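Local atomic coordinates of CDP-glucose 4,6-dehydratase (Salmonella enterica subsp. enterica serovar Typhi, PDB entry 1WVG), a protein that catalyses the NAD(+)-dependent conversion of CDP-D-glucose to CDP-4-dehydro-6-deoxy-D-glucose and water, a step in the biosynthesis of lipopolysaccharide O-antigen sugars. Residues I35-A40 / R73-E78; D65-E70 / T103-V108; V235-S240 / S351-A356; L326-K331 / K347-D352. All blocks are in the same frame, centred on the assembly; numbering follows the deposited sequence.

In the fold
Interactions 1 and 2 lie in the Rossmann-fold part of the chain, about 15 Å apart between centres, and their segments alternate along the sequence: strand 35-40, the turn 65-68 leading into helix 69-79, a later part of that helix, then helix 100-121. Both touch the adenosine half of the bound ADP-ribose, and Tyr39 OH meets Asp65 O to join them. Interactions 3 and 4 come later, about 9 Å apart between centres, and share Ser351 and Asp352 of helix 342-355. The first pair thus helps build the adenosine end of the cofactor site, while the second, away from that end, joins the C-terminal helix to helices 236-251 and 322-337.

Interaction 1: I35-A40 / R73-E78; sequences IVKGYA and RSSIAE. With APR (adenosine-5-diphosphoribose), chain C.
Lys37 reaches across from the strand to put its ammonium group against three oxygens of helix 69-79, one of them a backbone carbonyl. With CG anti to the backbone N (chi1 171°) and every later torsion also near 180°, the chain runs out straight from the strand and carries NZ to the helix surface. There NZ donates to Ser75 O at 3.1 Å, approaching well to the side of the carbonyl, at a C=O...N angle of 109° and tilted from its plane. Ser75 OG takes a second, weak bond from NZ, while CE lies 3.2 Å from the same OG. Glu78 comes across the lysine chain at about a right angle and places OE1 3.0 Å from NZ in a salt bridge, although this glutamate is poorly ordered at the exposed margin. The strand and helix run antiparallel, with segment axes 10.1 Å apart, as expected where a helix of a Rossmann fold packs on one face of a parallel sheet; strand 35-40 is bonded on one side to strand 11-15. Tyr39, two residues further, points its side chain to the same face. Its ring meets Ser75 at an edge, CD1 lying 3.5 Å from OG, while its hydroxyl bonds to Asp65 O outside the two segments. His62 lies nearly parallel to the ring. At the end of the strand Ala40 turns to the bound ADP-ribose, its CA 3.3 Å from N3 of the adenine and its CB near the ribose hydroxyls.

Interaction 2: D65-E70 / T103-V108; sequences DIRDFE and TYSTNV. With APR (adenosine-5-diphosphoribose), chain C.
The guanidinium of Arg67 has Thr106 OG1 over one face, 3.7 Å above its plane and toward the rim, and Asp65 OD1 at its edge, in plane. Ser105 OG and adenine N6 of the ADP-ribose lie obliquely to it. Bent at chi3 (-78°), the arginine chain folds back to grip Asp65 side-on: NE donates to OD1 at 3.1 Å and NH2 to the syn lone pair of OD2 at 3.0 Å. Arg67 N also bonds to OD1, at 2.6 Å, closing an Asx turn within the type I turn 65-68. Before the bend, the aliphatic part lies against helix 100-121, CD 3.4 Å from Ser105 OG. A water joins Arg67 NH1 to Ser105 OG by weak bonds. The two hydroxyls of the helix have their stronger partners in its preceding turn, Ser105 with Ile101 O and Thr106 with Lys102 O. Ile66 rests CG2 against Thr106 near the adenine, and Thr106 CG2 touches N7. The adenine is read by two nearly straight bonds, Ile66 N to N1 at 2.8 Å and N6 to Asp65 OD1 at 3.0 Å. OD1 therefore receives three donors, two from Arg67 and one from the ligand. The arginine probably holds the carboxylate in place and stabilises its charge; OD1 accepts from the amino group while Ile66 N donates to N1, a pairing that matches adenine.

Interaction 3: V235-S240 / S351-A356; sequences VLEPLS and SDYMSA
Tyr353 lays its ring against helix 236-251, with Leu236 over one face and Glu237 at the edge. CG anti to the backbone N sends the ring away from helix 342-355 and brings its hydroxyl to the Glu237 and Ser240 side chains of helix 236-251. Leu236 and the tyrosine run past each other in opposite directions: Leu236 CB sits 4.2 Å from the ring centroid, 17° off the normal, in a CH-pi contact, and its CD1 reaches back to Tyr353 CB at 3.9 Å. Glu237 instead crosses the tyrosine at about a right angle, its carboxylate plane turned 83° from the ring. A bend at its second torsion swings the carboxylate to the phenol end, where Tyr353 OH donates to OE1 in a very short bond of 2.5 Å. Ser240 approaches obliquely, CB 3.8 Å from Tyr353 CE2, and its OG, 3.1 Å from the phenol oxygen, donates to Glu237 O at 2.6 Å. The two helix segments cross at -63° with axes 11.5 Å apart, a spacing bridged largely by this one ring; the contact ties the C-terminal helix to the helix that follows strand 232-234 of the main sheet. Trp320 meets the tyrosine ring edge-to-face. The carboxylate of Glu237 is buried, and donors beyond the segments help to satisfy it: Arg319 N bonds to OE1 and Trp320 N to OE2. With the phenol added, at least three donors share its two oxygens, an environment that would be expected to favour the ionised glutamate and to hold its plane in a defined rotation.

Interaction 4: L326-K331 / K347-D352; sequences LSRIVK and KREISD
Glu349 and Asp352, three residues apart and so on one side of helix 342-355, both take hold of Arg328 of helix 322-337, forming a salt-bridge network between the last two helices of the chain. Glu349 comes first. Its chain, bent at chi2 (-129°), slides past the arginine in the opposite direction, and OE2 lies alongside the methylenes, 3.2 Å from Arg328 CG. The same oxygen accepts from NH1 at 2.6 Å, lying in the guanidinium plane, although the nitrogen stands above the carboxylate plane. A water gives one hydrogen to OE2 and the other to Arg328 O, a second link to the same residue. OE1 is engaged elsewhere, by His234. Glu324 bonds to NE of the arginine and Trp320 makes a cation-pi contact with it, so the guanidinium is held from several directions and its charge is probably balanced by three carboxylates, those of Glu349, Asp352 and Glu324. One turn on, Asp352 crosses the arginine at a slant with its carboxylate turned 63° from the guanidinium. Asp352 OD2 uses its anti lone pair for Arg328 NH1, at 2.8 Å and 162°, and takes a weak bond from NH2 at 3.3 Å.

Interaction 1: I35-A40 / R73-E78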
# COMPACT_ATOMS: atom_id res chain seq x y z
N ILE A 35 -17.89 -33.48 -22.30
CA ILE A 35 -17.30 -33.68 -23.61
C ILE A 35 -16.11 -32.73 -23.79
O ILE A 35 -16.27 -31.54 -24.09
CB ILE A 35 -18.28 -33.56 -24.76
CG1 ILE A 35 -19.48 -34.50 -24.59
CG2 ILE A 35 -17.54 -33.89 -26.05
CD1 ILE A 35 -20.58 -34.11 -25.57
N VAL A 36 -14.92 -33.28 -23.60
CA VAL A 36 -13.67 -32.54 -23.66
C VAL A 36 -12.87 -32.65 -24.93
O VAL A 36 -12.69 -33.75 -25.46
CB VAL A 36 -12.79 -33.01 -22.52
CG1 VAL A 36 -11.54 -32.13 -22.35
CG2 VAL A 36 -13.61 -33.10 -21.23
N LYS A 37 -12.38 -31.49 -25.38
CA LYS A 37 -11.53 -31.35 -26.56
C LYS A 37 -10.27 -30.66 -26.05
O LYS A 37 -10.36 -29.61 -25.44
CB LYS A 37 -12.20 -30.63 -27.72
CG LYS A 37 -11.25 -30.29 -28.86
CD LYS A 37 -11.95 -29.83 -30.15
CE LYS A 37 -10.96 -29.53 -31.28
NZ LYS A 37 -11.53 -28.97 -32.52
N GLY A 38 -9.12 -31.26 -26.22
CA GLY A 38 -7.89 -30.67 -25.73
C GLY A 38 -7.12 -30.06 -26.88
O GLY A 38 -7.30 -30.42 -28.04
N TYR A 39 -6.25 -29.12 -26.57
CA TYR A 39 -5.43 -28.48 -27.57
C TYR A 39 -4.15 -28.14 -26.88
O TYR A 39 -4.14 -27.34 -25.95
CB TYR A 39 -6.11 -27.21 -28.16
CG TYR A 39 -5.32 -26.41 -29.21
CD1 TYR A 39 -5.79 -26.27 -30.52
CD2 TYR A 39 -4.15 -25.73 -28.89
CE1 TYR A 39 -5.11 -25.51 -31.47
CE2 TYR A 39 -3.46 -24.94 -29.82
CZ TYR A 39 -3.93 -24.84 -31.14
OH TYR A 39 -3.26 -24.08 -32.07
N ALA A 40 -3.09 -28.82 -27.31
CA ALA A 40 -1.77 -28.66 -26.73
C ALA A 40 -0.71 -29.24 -27.66
O ALA A 40 -0.96 -29.67 -28.78
CB ALA A 40 -1.75 -29.46 -25.43
N ARG A 73 -8.17 -20.61 -32.97
CA ARG A 73 -9.52 -20.08 -33.18
C ARG A 73 -10.47 -21.12 -33.82
O ARG A 73 -11.60 -21.38 -33.35
CB ARG A 73 -9.43 -18.78 -34.02
CG ARG A 73 -10.75 -18.00 -33.96
CD ARG A 73 -11.05 -17.22 -35.22
NE ARG A 73 -9.97 -17.39 -36.18
CZ ARG A 73 -9.45 -16.38 -36.86
NH1 ARG A 73 -9.87 -15.12 -36.70
NH2 ARG A 73 -8.47 -16.64 -37.71
N SER A 74 -9.96 -21.71 -34.90
CA SER A 74 -10.67 -22.73 -35.68
C SER A 74 -11.10 -23.91 -34.85
O SER A 74 -12.26 -24.36 -34.86
CB SER A 74 -9.84 -23.17 -36.88
OG SER A 74 -9.83 -22.13 -37.84
N SER A 75 -10.11 -24.42 -34.13
CA SER A 75 -10.31 -25.56 -33.25
C SER A 75 -11.49 -25.24 -32.33
O SER A 75 -12.46 -25.98 -32.19
CB SER A 75 -9.02 -25.77 -32.47
OG SER A 75 -8.96 -27.05 -31.88
N ILE A 76 -11.42 -24.09 -31.70
CA ILE A 76 -12.48 -23.68 -30.82
C ILE A 76 -13.82 -23.58 -31.57
O ILE A 76 -14.88 -24.10 -31.18
CB ILE A 76 -12.10 -22.33 -30.15
CG1 ILE A 76 -10.77 -22.41 -29.35
CG2 ILE A 76 -13.26 -21.94 -29.24
CD1 ILE A 76 -10.47 -21.24 -28.38
N ALA A 77 -13.76 -22.83 -32.68
CA ALA A 77 -14.92 -22.57 -33.54
C ALA A 77 -15.71 -23.82 -33.94
O ALA A 77 -16.94 -23.88 -33.87
CB ALA A 77 -14.44 -21.84 -34.79
N GLU A 78 -14.97 -24.84 -34.35
CA GLU A 78 -15.58 -26.06 -34.81
C GLU A 78 -16.22 -26.90 -33.74
O GLU A 78 -17.07 -27.74 -34.07
CB GLU A 78 -14.56 -26.91 -35.58
CG GLU A 78 -14.45 -28.32 -34.98
CD GLU A 78 -13.22 -29.07 -35.42
OE1 GLU A 78 -12.09 -28.59 -35.46
OE2 GLU A 78 -13.51 -30.32 -35.72
N1 APR C . 0.97 -24.64 -27.38
C2 APR C . 0.09 -25.52 -26.83
N3 APR C . 0.20 -26.20 -25.73
C4 APR C . 1.36 -25.91 -25.09
C5 APR C . 2.33 -25.05 -25.48
C6 APR C . 2.13 -24.38 -26.72
N6 APR C . 2.93 -23.46 -27.28
N7 APR C . 3.35 -25.01 -24.54
C8 APR C . 2.98 -25.87 -23.60
N9 APR C . 1.78 -26.44 -23.89
C1' APR C . 1.03 -27.44 -23.14
C2' APR C . 1.80 -28.73 -23.04
O2' APR C . 1.74 -29.44 -24.29
C3' APR C . 1.00 -29.40 -21.92
O3' APR C . -0.26 -29.98 -22.29
O4' APR C . 0.93 -27.02 -21.82
C4' APR C . 0.80 -28.18 -20.98
C5' APR C . 1.87 -28.01 -19.94
O5' APR C . 1.73 -29.10 -19.00
PA APR C . 2.90 -29.48 -17.94
O1A APR C . 4.29 -29.13 -18.45
O2A APR C . 2.58 -30.87 -17.35
O3A APR C . 2.63 -28.42 -16.80
PB APR C . 1.44 -28.46 -15.69
O1B APR C . 2.11 -28.75 -14.37
O2B APR C . 0.26 -29.30 -16.14
O5D APR C . 0.92 -26.96 -15.82
C5D APR C . -0.42 -26.75 -16.27
O4D APR C . -0.90 -24.90 -14.69
O1D APR C . 0.68 -24.33 -13.06
C1D APR C . 0.09 -23.97 -14.34
O2D APR C . 1.82 -22.84 -15.66
C2D APR C . 1.14 -24.09 -15.41
O3D APR C . -0.23 -23.10 -17.09
C3D APR C . 0.30 -24.35 -16.65
C4D APR C . -0.75 -25.28 -16.10

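Interaction 2: D65-E70 / T103-V108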
# COMPACT_ATOMS: atom_id res chain seq x y z
N ASP A 65 -0.33 -25.65 -31.58
CA ASP A 65 0.36 -24.61 -30.87
C ASP A 65 -0.50 -23.43 -30.53
O ASP A 65 -1.20 -22.85 -31.39
CB ASP A 65 1.53 -24.10 -31.66
CG ASP A 65 2.43 -23.39 -30.74
OD1 ASP A 65 2.09 -22.51 -29.95
OD2 ASP A 65 3.63 -23.85 -30.88
N ILE A 66 -0.41 -23.09 -29.24
CA ILE A 66 -1.19 -21.96 -28.76
C ILE A 66 -0.83 -20.63 -29.44
O ILE A 66 -1.59 -19.66 -29.51
CB ILE A 66 -1.13 -21.88 -27.25
CG1 ILE A 66 -2.33 -21.07 -26.77
CG2 ILE A 66 0.19 -21.25 -26.81
CD1 ILE A 66 -3.60 -21.90 -26.84
N ARG A 67 0.37 -20.60 -29.98
CA ARG A 67 0.81 -19.41 -30.65
C ARG A 67 0.25 -19.28 -32.06
O ARG A 67 0.45 -18.28 -32.74
CB ARG A 67 2.33 -19.35 -30.64
CG ARG A 67 2.83 -19.24 -29.21
CD ARG A 67 4.32 -19.49 -29.12
NE ARG A 67 4.62 -20.90 -29.19
CZ ARG A 67 5.84 -21.43 -29.23
NH1 ARG A 67 6.94 -20.69 -29.19
NH2 ARG A 67 5.95 -22.77 -29.31
N ASP A 68 -0.46 -20.30 -32.53
CA ASP A 68 -1.02 -20.21 -33.86
C ASP A 68 -2.46 -19.82 -33.68
O ASP A 68 -3.33 -20.68 -33.47
CB ASP A 68 -0.87 -21.60 -34.55
CG ASP A 68 0.56 -22.07 -34.75
OD1 ASP A 68 1.51 -21.30 -34.91
OD2 ASP A 68 0.69 -23.39 -34.76
N PHE A 69 -2.69 -18.50 -33.73
CA PHE A 69 -4.03 -17.97 -33.50
C PHE A 69 -5.15 -18.58 -34.30
O PHE A 69 -6.18 -19.03 -33.78
CB PHE A 69 -4.15 -16.42 -33.55
CG PHE A 69 -5.56 -15.90 -33.28
CD1 PHE A 69 -6.22 -16.15 -32.07
CD2 PHE A 69 -6.24 -15.14 -34.24
CE1 PHE A 69 -7.50 -15.66 -31.80
CE2 PHE A 69 -7.53 -14.65 -33.98
CZ PHE A 69 -8.16 -14.90 -32.77
N GLU A 70 -4.94 -18.49 -35.59
CA GLU A 70 -5.83 -18.96 -36.60
C GLU A 70 -6.19 -20.43 -36.36
O GLU A 70 -7.37 -20.78 -36.28
CB GLU A 70 -5.18 -18.65 -37.96
CG GLU A 70 -4.49 -17.24 -37.99
CD GLU A 70 -2.97 -17.20 -37.90
OE1 GLU A 70 -2.32 -17.85 -37.09
OE2 GLU A 70 -2.41 -16.36 -38.76
N THR A 103 9.01 -18.56 -23.55
CA THR A 103 8.19 -18.51 -22.35
C THR A 103 7.13 -17.41 -22.45
O THR A 103 5.94 -17.62 -22.23
CB THR A 103 9.05 -18.38 -21.09
OG1 THR A 103 9.89 -19.50 -20.96
CG2 THR A 103 8.15 -18.28 -19.86
N TYR A 104 7.56 -16.23 -22.83
CA TYR A 104 6.65 -15.13 -22.97
C TYR A 104 5.64 -15.31 -24.09
O TYR A 104 4.43 -15.03 -23.95
CB TYR A 104 7.44 -13.83 -23.16
CG TYR A 104 7.91 -13.21 -21.87
CD1 TYR A 104 9.25 -13.31 -21.49
CD2 TYR A 104 7.04 -12.49 -21.04
CE1 TYR A 104 9.71 -12.71 -20.32
CE2 TYR A 104 7.48 -11.87 -19.86
CZ TYR A 104 8.83 -11.99 -19.51
OH TYR A 104 9.31 -11.39 -18.36
N SER A 105 6.14 -15.75 -25.25
CA SER A 105 5.22 -15.96 -26.38
C SER A 105 4.16 -16.99 -26.00
O SER A 105 2.95 -16.82 -26.24
CB SER A 105 5.90 -16.39 -27.69
OG SER A 105 6.62 -17.59 -27.47
N THR A 106 4.63 -18.09 -25.42
CA THR A 106 3.67 -19.10 -25.04
C THR A 106 2.65 -18.60 -24.01
O THR A 106 1.44 -18.70 -24.19
CB THR A 106 4.32 -20.39 -24.49
OG1 THR A 106 5.15 -20.94 -25.49
CG2 THR A 106 3.25 -21.43 -24.13
N ASN A 107 3.18 -18.13 -22.89
CA ASN A 107 2.34 -17.74 -21.78
C ASN A 107 1.53 -16.48 -22.00
O ASN A 107 0.34 -16.41 -21.68
CB ASN A 107 3.17 -17.70 -20.48
CG ASN A 107 3.77 -19.09 -20.22
OD1 ASN A 107 3.40 -20.09 -20.86
ND2 ASN A 107 4.68 -19.16 -19.25
N VAL A 108 2.19 -15.49 -22.54
CA VAL A 108 1.50 -14.24 -22.78
C VAL A 108 0.58 -14.23 -24.02
O VAL A 108 -0.64 -14.10 -23.91
CB VAL A 108 2.49 -13.10 -22.73
CG1 VAL A 108 1.73 -11.79 -22.80
CG2 VAL A 108 3.34 -13.19 -21.45
N1 APR C . 0.97 -24.64 -27.38
C2 APR C . 0.09 -25.52 -26.83
N3 APR C . 0.20 -26.20 -25.73
C4 APR C . 1.36 -25.91 -25.09
C5 APR C . 2.33 -25.05 -25.48
C6 APR C . 2.13 -24.38 -26.72
N6 APR C . 2.93 -23.46 -27.28
N7 APR C . 3.35 -25.01 -24.54
C8 APR C . 2.98 -25.87 -23.60
N9 APR C . 1.78 -26.44 -23.89
C1' APR C . 1.03 -27.44 -23.14
C2' APR C . 1.80 -28.73 -23.04
O2' APR C . 1.74 -29.44 -24.29
C3' APR C . 1.00 -29.40 -21.92
O3' APR C . -0.26 -29.98 -22.29
O4' APR C . 0.93 -27.02 -21.82
C4' APR C . 0.80 -28.18 -20.98
C5' APR C . 1.87 -28.01 -19.94
O5' APR C . 1.73 -29.10 -19.00
PA APR C . 2.90 -29.48 -17.94
O1A APR C . 4.29 -29.13 -18.45
O2A APR C . 2.58 -30.87 -17.35
O3A APR C . 2.63 -28.42 -16.80
PB APR C . 1.44 -28.46 -15.69
O1B APR C . 2.11 -28.75 -14.37
O2B APR C . 0.26 -29.30 -16.14
O5D APR C . 0.92 -26.96 -15.82
C5D APR C . -0.42 -26.75 -16.27
O4D APR C . -0.90 -24.90 -14.69
O1D APR C . 0.68 -24.33 -13.06
C1D APR C . 0.09 -23.97 -14.34
O2D APR C . 1.82 -22.84 -15.66
C2D APR C . 1.14 -24.09 -15.41
O3D APR C . -0.23 -23.10 -17.09
C3D APR C . 0.30 -24.35 -16.65
C4D APR C . -0.75 -25.28 -16.10
O HOH W 1 8.43 -18.15 -30.30

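Interaction 3: V235-S240 / S351-A356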
# COMPACT_ATOMS: atom_id res chain seq x y z
N VAL A 235 -2.51 -32.23 -6.46
CA VAL A 235 -2.96 -31.72 -7.74
C VAL A 235 -4.47 -31.61 -7.82
O VAL A 235 -4.99 -30.73 -8.49
CB VAL A 235 -2.34 -32.57 -8.89
CG1 VAL A 235 -2.77 -34.04 -8.82
CG2 VAL A 235 -2.63 -31.98 -10.27
N LEU A 236 -5.20 -32.51 -7.17
CA LEU A 236 -6.68 -32.48 -7.24
C LEU A 236 -7.32 -31.30 -6.52
O LEU A 236 -8.46 -30.90 -6.80
CB LEU A 236 -7.35 -33.79 -6.78
CG LEU A 236 -6.99 -35.00 -7.65
CD1 LEU A 236 -7.61 -36.26 -7.07
CD2 LEU A 236 -7.56 -34.76 -9.04
N GLU A 237 -6.58 -30.72 -5.58
CA GLU A 237 -7.09 -29.58 -4.83
C GLU A 237 -7.47 -28.33 -5.63
O GLU A 237 -8.61 -27.88 -5.58
CB GLU A 237 -6.16 -29.26 -3.66
CG GLU A 237 -5.90 -30.55 -2.85
CD GLU A 237 -6.72 -30.60 -1.59
OE1 GLU A 237 -7.91 -30.35 -1.55
OE2 GLU A 237 -6.00 -30.90 -0.53
N PRO A 238 -6.51 -27.76 -6.37
CA PRO A 238 -6.81 -26.58 -7.14
C PRO A 238 -7.77 -26.95 -8.25
O PRO A 238 -8.66 -26.18 -8.56
CB PRO A 238 -5.49 -26.10 -7.74
CG PRO A 238 -4.50 -27.26 -7.62
CD PRO A 238 -5.12 -28.24 -6.65
N LEU A 239 -7.59 -28.16 -8.83
CA LEU A 239 -8.51 -28.61 -9.87
C LEU A 239 -9.96 -28.46 -9.42
O LEU A 239 -10.81 -28.00 -10.16
CB LEU A 239 -8.25 -30.07 -10.27
CG LEU A 239 -7.00 -30.15 -11.15
CD1 LEU A 239 -6.86 -31.50 -11.86
CD2 LEU A 239 -7.04 -29.00 -12.14
N SER A 240 -10.23 -28.91 -8.21
CA SER A 240 -11.59 -28.81 -7.60
C SER A 240 -12.01 -27.36 -7.57
O SER A 240 -13.16 -27.03 -7.89
CB SER A 240 -11.70 -29.45 -6.20
OG SER A 240 -10.99 -28.75 -5.20
N SER A 351 -12.04 -40.41 -7.18
CA SER A 351 -13.18 -40.84 -6.40
C SER A 351 -12.99 -40.63 -4.89
O SER A 351 -13.87 -40.21 -4.15
CB SER A 351 -13.46 -42.31 -6.67
OG SER A 351 -13.34 -43.01 -5.44
N ASP A 352 -11.82 -40.97 -4.43
CA ASP A 352 -11.51 -40.82 -3.02
C ASP A 352 -11.60 -39.36 -2.66
O ASP A 352 -12.04 -39.00 -1.58
CB ASP A 352 -10.03 -41.22 -2.79
CG ASP A 352 -9.76 -42.70 -2.72
OD1 ASP A 352 -10.66 -43.51 -2.68
OD2 ASP A 352 -8.46 -43.03 -2.70
N TYR A 353 -11.11 -38.52 -3.56
CA TYR A 353 -11.13 -37.11 -3.28
C TYR A 353 -12.55 -36.66 -3.24
O TYR A 353 -12.93 -35.89 -2.37
CB TYR A 353 -10.34 -36.25 -4.29
CG TYR A 353 -10.21 -34.77 -3.92
CD1 TYR A 353 -9.13 -34.28 -3.17
CD2 TYR A 353 -11.14 -33.83 -4.37
CE1 TYR A 353 -9.00 -32.93 -2.88
CE2 TYR A 353 -11.06 -32.48 -4.04
CZ TYR A 353 -9.98 -32.03 -3.29
OH TYR A 353 -9.86 -30.69 -3.00
N MET A 354 -13.31 -37.13 -4.20
CA MET A 354 -14.70 -36.72 -4.22
C MET A 354 -15.41 -37.17 -2.96
O MET A 354 -16.44 -36.65 -2.55
CB MET A 354 -15.42 -37.28 -5.45
CG MET A 354 -14.83 -36.71 -6.71
SD MET A 354 -15.99 -35.56 -7.50
CE MET A 354 -15.99 -36.30 -9.16
N SER A 355 -14.85 -38.18 -2.32
CA SER A 355 -15.44 -38.67 -1.10
C SER A 355 -14.95 -37.87 0.11
O SER A 355 -15.71 -37.66 1.04
CB SER A 355 -15.25 -40.17 -0.93
OG SER A 355 -15.18 -40.77 -2.22
N ALA A 356 -13.67 -37.43 0.07
CA ALA A 356 -12.99 -36.65 1.10
C ALA A 356 -13.77 -35.39 1.47
O ALA A 356 -14.09 -35.15 2.64
CB ALA A 356 -11.55 -36.31 0.67

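Interaction 4: L326-K331 / K347-D352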
# COMPACT_ATOMS: atom_id res chain seq x y z
N LEU A 326 1.41 -36.61 0.54
CA LEU A 326 2.68 -37.29 0.29
C LEU A 326 2.52 -38.80 0.29
O LEU A 326 3.09 -39.56 -0.50
CB LEU A 326 3.69 -36.84 1.34
CG LEU A 326 4.15 -35.42 1.08
CD1 LEU A 326 5.25 -35.07 2.07
CD2 LEU A 326 4.67 -35.25 -0.35
N SER A 327 1.69 -39.26 1.19
CA SER A 327 1.48 -40.67 1.25
C SER A 327 0.88 -41.23 -0.03
O SER A 327 1.33 -42.25 -0.56
CB SER A 327 0.65 -40.99 2.46
OG SER A 327 0.25 -42.33 2.31
N ARG A 328 -0.13 -40.54 -0.53
CA ARG A 328 -0.82 -40.91 -1.74
C ARG A 328 0.07 -40.85 -2.96
O ARG A 328 -0.08 -41.68 -3.84
CB ARG A 328 -2.03 -40.03 -1.99
CG ARG A 328 -3.22 -40.47 -1.15
CD ARG A 328 -4.33 -39.42 -1.13
NE ARG A 328 -5.57 -39.86 -0.46
CZ ARG A 328 -6.43 -40.81 -0.92
NH1 ARG A 328 -6.24 -41.46 -2.06
NH2 ARG A 328 -7.52 -41.10 -0.21
N ILE A 329 0.99 -39.88 -3.02
CA ILE A 329 1.90 -39.80 -4.18
C ILE A 329 2.78 -41.03 -4.27
O ILE A 329 3.11 -41.54 -5.36
CB ILE A 329 2.82 -38.60 -4.03
CG1 ILE A 329 2.01 -37.36 -4.25
CG2 ILE A 329 3.97 -38.56 -5.03
CD1 ILE A 329 2.88 -36.12 -4.07
N VAL A 330 3.21 -41.47 -3.09
CA VAL A 330 4.07 -42.63 -2.92
C VAL A 330 3.39 -43.90 -3.37
O VAL A 330 3.89 -44.70 -4.14
CB VAL A 330 4.42 -42.77 -1.46
CG1 VAL A 330 4.72 -44.25 -1.21
CG2 VAL A 330 5.62 -41.88 -1.15
N LYS A 331 2.22 -44.08 -2.86
CA LYS A 331 1.44 -45.20 -3.21
C LYS A 331 1.28 -45.23 -4.69
O LYS A 331 1.48 -46.26 -5.31
CB LYS A 331 0.09 -45.12 -2.55
CG LYS A 331 0.16 -45.79 -1.20
CD LYS A 331 -1.11 -45.70 -0.35
CE LYS A 331 -0.77 -45.88 1.12
NZ LYS A 331 -1.92 -45.58 2.02
N LYS A 347 -8.32 -43.15 -11.46
CA LYS A 347 -9.76 -43.00 -11.23
C LYS A 347 -10.09 -43.13 -9.76
O LYS A 347 -10.97 -42.46 -9.21
CB LYS A 347 -10.60 -43.99 -12.02
CG LYS A 347 -10.61 -43.75 -13.54
CD LYS A 347 -11.89 -44.23 -14.23
CE LYS A 347 -11.65 -44.89 -15.58
NZ LYS A 347 -12.85 -44.99 -16.43
N ARG A 348 -9.36 -44.01 -9.10
CA ARG A 348 -9.61 -44.18 -7.69
C ARG A 348 -9.28 -42.92 -6.86
O ARG A 348 -9.96 -42.55 -5.90
CB ARG A 348 -8.89 -45.40 -7.15
CG ARG A 348 -9.72 -46.06 -6.04
CD ARG A 348 -9.04 -47.18 -5.27
NE ARG A 348 -9.42 -47.17 -3.86
CZ ARG A 348 -8.69 -47.62 -2.85
NH1 ARG A 348 -7.47 -48.20 -3.01
NH2 ARG A 348 -9.19 -47.52 -1.62
N GLU A 349 -8.19 -42.26 -7.20
CA GLU A 349 -7.86 -41.07 -6.42
C GLU A 349 -8.90 -39.98 -6.50
O GLU A 349 -9.22 -39.39 -5.46
CB GLU A 349 -6.47 -40.49 -6.65
CG GLU A 349 -5.43 -41.45 -6.08
CD GLU A 349 -4.49 -40.73 -5.19
OE1 GLU A 349 -3.85 -39.76 -5.57
OE2 GLU A 349 -4.47 -41.26 -3.99
N ILE A 350 -9.41 -39.75 -7.73
CA ILE A 350 -10.46 -38.76 -8.02
C ILE A 350 -11.69 -39.12 -7.17
O ILE A 350 -12.28 -38.32 -6.46
CB ILE A 350 -10.76 -38.69 -9.53
CG1 ILE A 350 -9.57 -38.23 -10.38
CG2 ILE A 350 -11.99 -37.86 -9.87
CD1 ILE A 350 -9.94 -37.90 -11.83
N SER A 351 -12.04 -40.41 -7.18
CA SER A 351 -13.18 -40.84 -6.40
C SER A 351 -12.99 -40.63 -4.89
O SER A 351 -13.87 -40.21 -4.15
CB SER A 351 -13.46 -42.31 -6.67
OG SER A 351 -13.34 -43.01 -5.44
N ASP A 352 -11.82 -40.97 -4.43
CA ASP A 352 -11.51 -40.82 -3.02
C ASP A 352 -11.60 -39.36 -2.66
O ASP A 352 -12.04 -39.00 -1.58
CB ASP A 352 -10.03 -41.22 -2.79
CG ASP A 352 -9.76 -42.70 -2.72
OD1 ASP A 352 -10.66 -43.51 -2.68
OD2 ASP A 352 -8.46 -43.03 -2.70
O HOH W 2 -2.51 -43.04 -3.94